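Local coordinates for protein fimbrial structural subunit (Actinomyces naeslundii, PDB 3QDH) that forms the shaft of Actinomyces type 2 fimbriae as their structural subunit and probably helps the bacterium adhere to streptococci and host cells in oral biofilms, at residues A[9-14]-A[23-28]; A[161-166]-A[181-186]. One frame throughout, in Å; residues are numbered along the deposited sequence.

Contact 1: A[9-14]-A[23-28]; sequences SIQEQK and LIKFPV
Ser9 and Gln11 each give a backbone N-H to the strand 23-28 running beside them in nearly antiparallel sense: Ser9 N reaches Pro27 O at 2.9 Å, and Gln11 N reaches Lys25 O at 2.8 Å. The ladder continues the pairing of strand 7-8, but beyond Gln11 the backbones part, and a side chain spans the widening gap. In Gln13, CG stands anti to the backbone N (chi1 -163°), and a bend at chi2 (57°) swings the amide back to the strand. CB and CG make no close contact with 23-28 and carry the amide across; touching begins at CD, 4.1 Å from Ile24 CG1. NE2 donates to Leu23 O at 2.8 Å and also to Gly17 O, while OE1 lies 2.8 Å from a water that probably donates to it and accepts from Lys25 N. On the side of the strand that carries Ile24 and Phe26, Ile10 puts CG1 at the Phe26 ring edge, 3.8 Å from CD1, and CG2 against Ile24 CG2. Both segments belong to the Sgo0707 N2-like part. Strand 102-111 pairs with the other edge of strand 23-31; Ile24 and Phe26 turn onto strand 118-131, and Ile10, Gln13 and Ile24 meet strand 154-165, which continues into the SpaA-like domain.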
# COMPACT_ATOMS: atom_id res chain seq x y z
N SER A 9 2.94 -6.96 -7.50
CA SER A 9 3.81 -6.87 -6.33
C SER A 9 3.30 -5.79 -5.38
O SER A 9 2.17 -5.29 -5.54
CB SER A 9 5.25 -6.56 -6.76
OG SER A 9 6.15 -6.70 -5.67
N ILE A 10 4.12 -5.45 -4.39
CA ILE A 10 3.85 -4.35 -3.46
C ILE A 10 5.14 -3.58 -3.18
O ILE A 10 6.18 -4.18 -2.94
CB ILE A 10 3.30 -4.84 -2.08
CG1 ILE A 10 2.15 -5.84 -2.23
CG2 ILE A 10 2.83 -3.65 -1.23
CD1 ILE A 10 1.78 -6.57 -0.91
N GLN A 11 5.06 -2.25 -3.24
CA GLN A 11 6.17 -1.40 -2.83
C GLN A 11 6.47 -1.58 -1.34
O GLN A 11 5.55 -1.63 -0.53
CB GLN A 11 5.81 0.07 -3.07
CG GLN A 11 6.45 0.69 -4.29
CD GLN A 11 6.78 2.16 -4.06
OE1 GLN A 11 5.97 2.92 -3.54
NE2 GLN A 11 8.00 2.56 -4.42
N GLU A 12 7.76 -1.67 -1.00
CA GLU A 12 8.22 -1.54 0.39
C GLU A 12 7.37 -0.51 1.12
O GLU A 12 7.43 0.68 0.79
CB GLU A 12 9.66 -1.02 0.42
CG GLU A 12 10.77 -2.03 0.49
CD GLU A 12 12.07 -1.39 0.96
OE1 GLU A 12 12.89 -0.98 0.11
OE2 GLU A 12 12.24 -1.26 2.19
N GLN A 13 6.60 -0.93 2.12
CA GLN A 13 5.72 0.01 2.83
C GLN A 13 6.46 1.19 3.48
O GLN A 13 5.90 2.29 3.59
CB GLN A 13 4.85 -0.71 3.87
CG GLN A 13 3.64 0.11 4.34
CD GLN A 13 2.73 0.54 3.18
OE1 GLN A 13 2.51 -0.21 2.23
NE2 GLN A 13 2.19 1.75 3.28
N LYS A 14 7.71 0.96 3.90
CA LYS A 14 8.59 1.99 4.46
C LYS A 14 8.62 3.25 3.59
O LYS A 14 8.54 4.37 4.09
CB LYS A 14 10.01 1.44 4.62
CG LYS A 14 10.98 2.39 5.32
CD LYS A 14 12.25 1.67 5.77
CE LYS A 14 13.34 2.67 6.17
NZ LYS A 14 12.88 3.68 7.16
N LEU A 23 -0.25 5.70 1.75
CA LEU A 23 -0.60 4.93 0.55
C LEU A 23 -0.02 3.52 0.62
O LEU A 23 1.04 3.30 1.19
CB LEU A 23 -0.07 5.64 -0.71
CG LEU A 23 -0.64 7.01 -1.05
CD1 LEU A 23 0.20 7.67 -2.13
CD2 LEU A 23 -2.09 6.92 -1.48
N ILE A 24 -0.75 2.56 0.05
CA ILE A 24 -0.12 1.30 -0.35
C ILE A 24 -0.03 1.37 -1.87
O ILE A 24 -1.01 1.71 -2.54
CB ILE A 24 -0.92 0.03 0.06
CG1 ILE A 24 -1.03 -0.09 1.59
CG2 ILE A 24 -0.26 -1.22 -0.49
CD1 ILE A 24 -1.90 -1.26 2.06
N LYS A 25 1.15 1.08 -2.40
CA LYS A 25 1.41 1.10 -3.84
C LYS A 25 1.71 -0.30 -4.36
O LYS A 25 2.57 -1.01 -3.84
CB LYS A 25 2.56 2.06 -4.17
CG LYS A 25 2.14 3.52 -4.07
CD LYS A 25 3.23 4.47 -4.52
CE LYS A 25 2.79 5.91 -4.29
NZ LYS A 25 3.68 6.86 -5.00
N PHE A 26 0.98 -0.67 -5.42
CA PHE A 26 1.07 -1.99 -6.01
C PHE A 26 1.57 -1.90 -7.45
O PHE A 26 0.79 -1.56 -8.34
CB PHE A 26 -0.31 -2.66 -6.10
CG PHE A 26 -1.01 -2.86 -4.78
CD1 PHE A 26 -0.59 -3.84 -3.88
CD2 PHE A 26 -2.16 -2.13 -4.48
CE1 PHE A 26 -1.27 -4.06 -2.68
CE2 PHE A 26 -2.85 -2.34 -3.28
CZ PHE A 26 -2.40 -3.30 -2.38
N PRO A 27 2.85 -2.24 -7.69
CA PRO A 27 3.34 -2.39 -9.07
C PRO A 27 2.66 -3.57 -9.78
O PRO A 27 2.60 -4.68 -9.24
CB PRO A 27 4.85 -2.61 -8.89
CG PRO A 27 5.16 -2.12 -7.52
CD PRO A 27 3.93 -2.41 -6.71
N VAL A 28 2.11 -3.30 -10.96
CA VAL A 28 1.41 -4.30 -11.76
C VAL A 28 2.05 -4.30 -13.14
O VAL A 28 2.29 -3.23 -13.71
CB VAL A 28 -0.13 -4.00 -11.87
CG1 VAL A 28 -0.78 -4.85 -12.95
CG2 VAL A 28 -0.83 -4.23 -10.52
O HOH W 1 3.45 0.39 -0.32

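Contact 2: A[161-166]-A[181-186]; sequences LLIKKV and AQFQLY
With CG of Leu161 anti to its backbone nitrogen (chi1 179°) and CG of Leu185 anti to the carbonyl carbon (chi1 -84°), the two leucines reach toward each other and end tip to tip, their CD2 atoms 4.0 Å apart. They belong to facing sheets of a CnaB-type, SpaA-like prealbumin sandwich. Strands 161-165 and 182-186 run 10.1 Å apart at closest approach and share no hydrogen bond, so the two strands meet through side chains only. In the middle, Ile163 lays CG2 over one face of the Phe183 ring, 4.3 Å from CE2. Leu250, Ile221 and Ile285 also touch that phenylalanine, from strands 245-254, 220-230 and 283-285. Lys165 closes the row where the backbones converge. Bent at chi2, its chain crosses Phe183 at about a right angle: CG packs on Ala181 CB at 3.8 Å, and CD lies in the ring plane, 3.9 Å from CZ. A buried lysine would ordinarily be costly, but this one ends in an isopeptide bond, which probably stiffens the domain by tying strand 154-165 to the chain just past strand 283-285. Glu252 touches Lys165 as well, and Lys165 NZ is joined covalently to CG of Asn287.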
# COMPACT_ATOMS: atom_id res chain seq x y z
N LEU A 161 -3.66 -0.31 17.29
CA LEU A 161 -3.09 -0.09 18.61
C LEU A 161 -4.02 0.83 19.39
O LEU A 161 -4.42 1.88 18.89
CB LEU A 161 -1.69 0.54 18.49
CG LEU A 161 -0.89 0.89 19.75
CD1 LEU A 161 -0.47 -0.36 20.51
CD2 LEU A 161 0.33 1.73 19.38
N LEU A 162 -4.38 0.41 20.60
CA LEU A 162 -5.13 1.26 21.51
C LEU A 162 -4.26 1.54 22.73
O LEU A 162 -3.82 0.62 23.43
CB LEU A 162 -6.47 0.62 21.90
CG LEU A 162 -7.42 1.33 22.88
CD1 LEU A 162 -7.58 2.83 22.62
CD2 LEU A 162 -8.79 0.64 22.90
N ILE A 163 -3.97 2.82 22.94
CA ILE A 163 -3.16 3.29 24.06
C ILE A 163 -4.10 3.90 25.11
O ILE A 163 -5.02 4.64 24.77
CB ILE A 163 -2.12 4.34 23.59
CG1 ILE A 163 -1.22 3.75 22.50
CG2 ILE A 163 -1.28 4.85 24.77
CD1 ILE A 163 -0.58 4.80 21.59
N LYS A 164 -3.86 3.57 26.38
CA LYS A 164 -4.59 4.20 27.48
C LYS A 164 -3.63 4.77 28.53
O LYS A 164 -2.82 4.03 29.11
CB LYS A 164 -5.59 3.24 28.13
CG LYS A 164 -6.61 3.92 29.05
CD LYS A 164 -7.68 2.96 29.53
CE LYS A 164 -8.72 3.68 30.38
NZ LYS A 164 -9.90 2.81 30.67
N LYS A 165 -3.72 6.08 28.75
CA LYS A 165 -2.95 6.74 29.81
C LYS A 165 -3.84 6.83 31.05
O LYS A 165 -4.93 7.39 30.99
CB LYS A 165 -2.50 8.14 29.36
CG LYS A 165 -1.47 8.81 30.26
CD LYS A 165 -0.10 8.12 30.17
CE LYS A 165 0.91 8.74 31.11
NZ LYS A 165 0.53 8.60 32.55
N VAL A 166 -3.37 6.27 32.16
CA VAL A 166 -4.15 6.24 33.41
C VAL A 166 -3.35 6.76 34.61
O VAL A 166 -2.14 6.56 34.71
CB VAL A 166 -4.71 4.82 33.73
CG1 VAL A 166 -5.77 4.40 32.71
CG2 VAL A 166 -3.59 3.78 33.82
N ALA A 181 -2.03 13.78 27.44
CA ALA A 181 -0.74 13.12 27.35
C ALA A 181 -0.36 12.99 25.88
O ALA A 181 -1.21 12.74 25.03
CB ALA A 181 -0.80 11.76 28.01
N GLN A 182 0.92 13.18 25.58
CA GLN A 182 1.39 13.15 24.20
C GLN A 182 2.43 12.07 23.93
O GLN A 182 3.35 11.86 24.73
CB GLN A 182 1.86 14.54 23.74
CG GLN A 182 0.71 15.52 23.51
CD GLN A 182 1.14 16.83 22.88
OE1 GLN A 182 2.32 17.14 22.78
NE2 GLN A 182 0.16 17.63 22.46
N PHE A 183 2.26 11.38 22.81
CA PHE A 183 3.11 10.25 22.41
C PHE A 183 3.54 10.38 20.95
O PHE A 183 2.91 11.09 20.16
CB PHE A 183 2.36 8.92 22.58
CG PHE A 183 2.09 8.54 24.02
CD1 PHE A 183 2.99 7.75 24.73
CD2 PHE A 183 0.91 8.93 24.65
CE1 PHE A 183 2.73 7.37 26.05
CE2 PHE A 183 0.64 8.56 25.97
CZ PHE A 183 1.55 7.78 26.67
N GLN A 184 4.61 9.67 20.60
CA GLN A 184 5.09 9.55 19.23
C GLN A 184 5.49 8.10 18.96
O GLN A 184 6.03 7.43 19.85
CB GLN A 184 6.28 10.50 18.97
CG GLN A 184 5.93 11.99 19.03
CD GLN A 184 6.97 12.87 18.36
OE1 GLN A 184 8.17 12.73 18.59
NE2 GLN A 184 6.50 13.80 17.53
N LEU A 185 5.21 7.61 17.76
CA LEU A 185 5.52 6.23 17.39
C LEU A 185 6.74 6.12 16.48
O LEU A 185 6.89 6.90 15.54
CB LEU A 185 4.31 5.56 16.72
CG LEU A 185 3.24 4.96 17.64
CD1 LEU A 185 1.90 4.88 16.94
CD2 LEU A 185 3.67 3.59 18.17
N TYR A 186 7.59 5.14 16.77
CA TYR A 186 8.81 4.91 16.00
C TYR A 186 8.90 3.48 15.48
O TYR A 186 8.36 2.54 16.09
CB TYR A 186 10.05 5.22 16.85
CG TYR A 186 10.28 6.69 17.14
CD1 TYR A 186 9.72 7.30 18.27
CD2 TYR A 186 11.09 7.47 16.31
CE1 TYR A 186 9.94 8.64 18.55
CE2 TYR A 186 11.32 8.82 16.59
CZ TYR A 186 10.74 9.40 17.71
OH TYR A 186 10.96 10.74 17.98

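Strand 154-165 is the element both contacts share: its early residues border 9-14/23-28, and its last ones supply half of 161-166/181-186. The two contacts lie in successive domains, with centres about 28 Å apart and no touch between them. Contact 1 is partly buried and works edge to edge, through backbone hydrogen bonds, a glutamine amide and a water, with its isoleucine and phenylalanine contacts on one side. Contact 2 is wholly buried and works face to face; carbon atoms do the touching, and the one lysine that touches across it is bonded covalently, as an isopeptide. Thus polar bonds hold a loop to a sheet edge in the first, while apolar packing joins two sheets in the second.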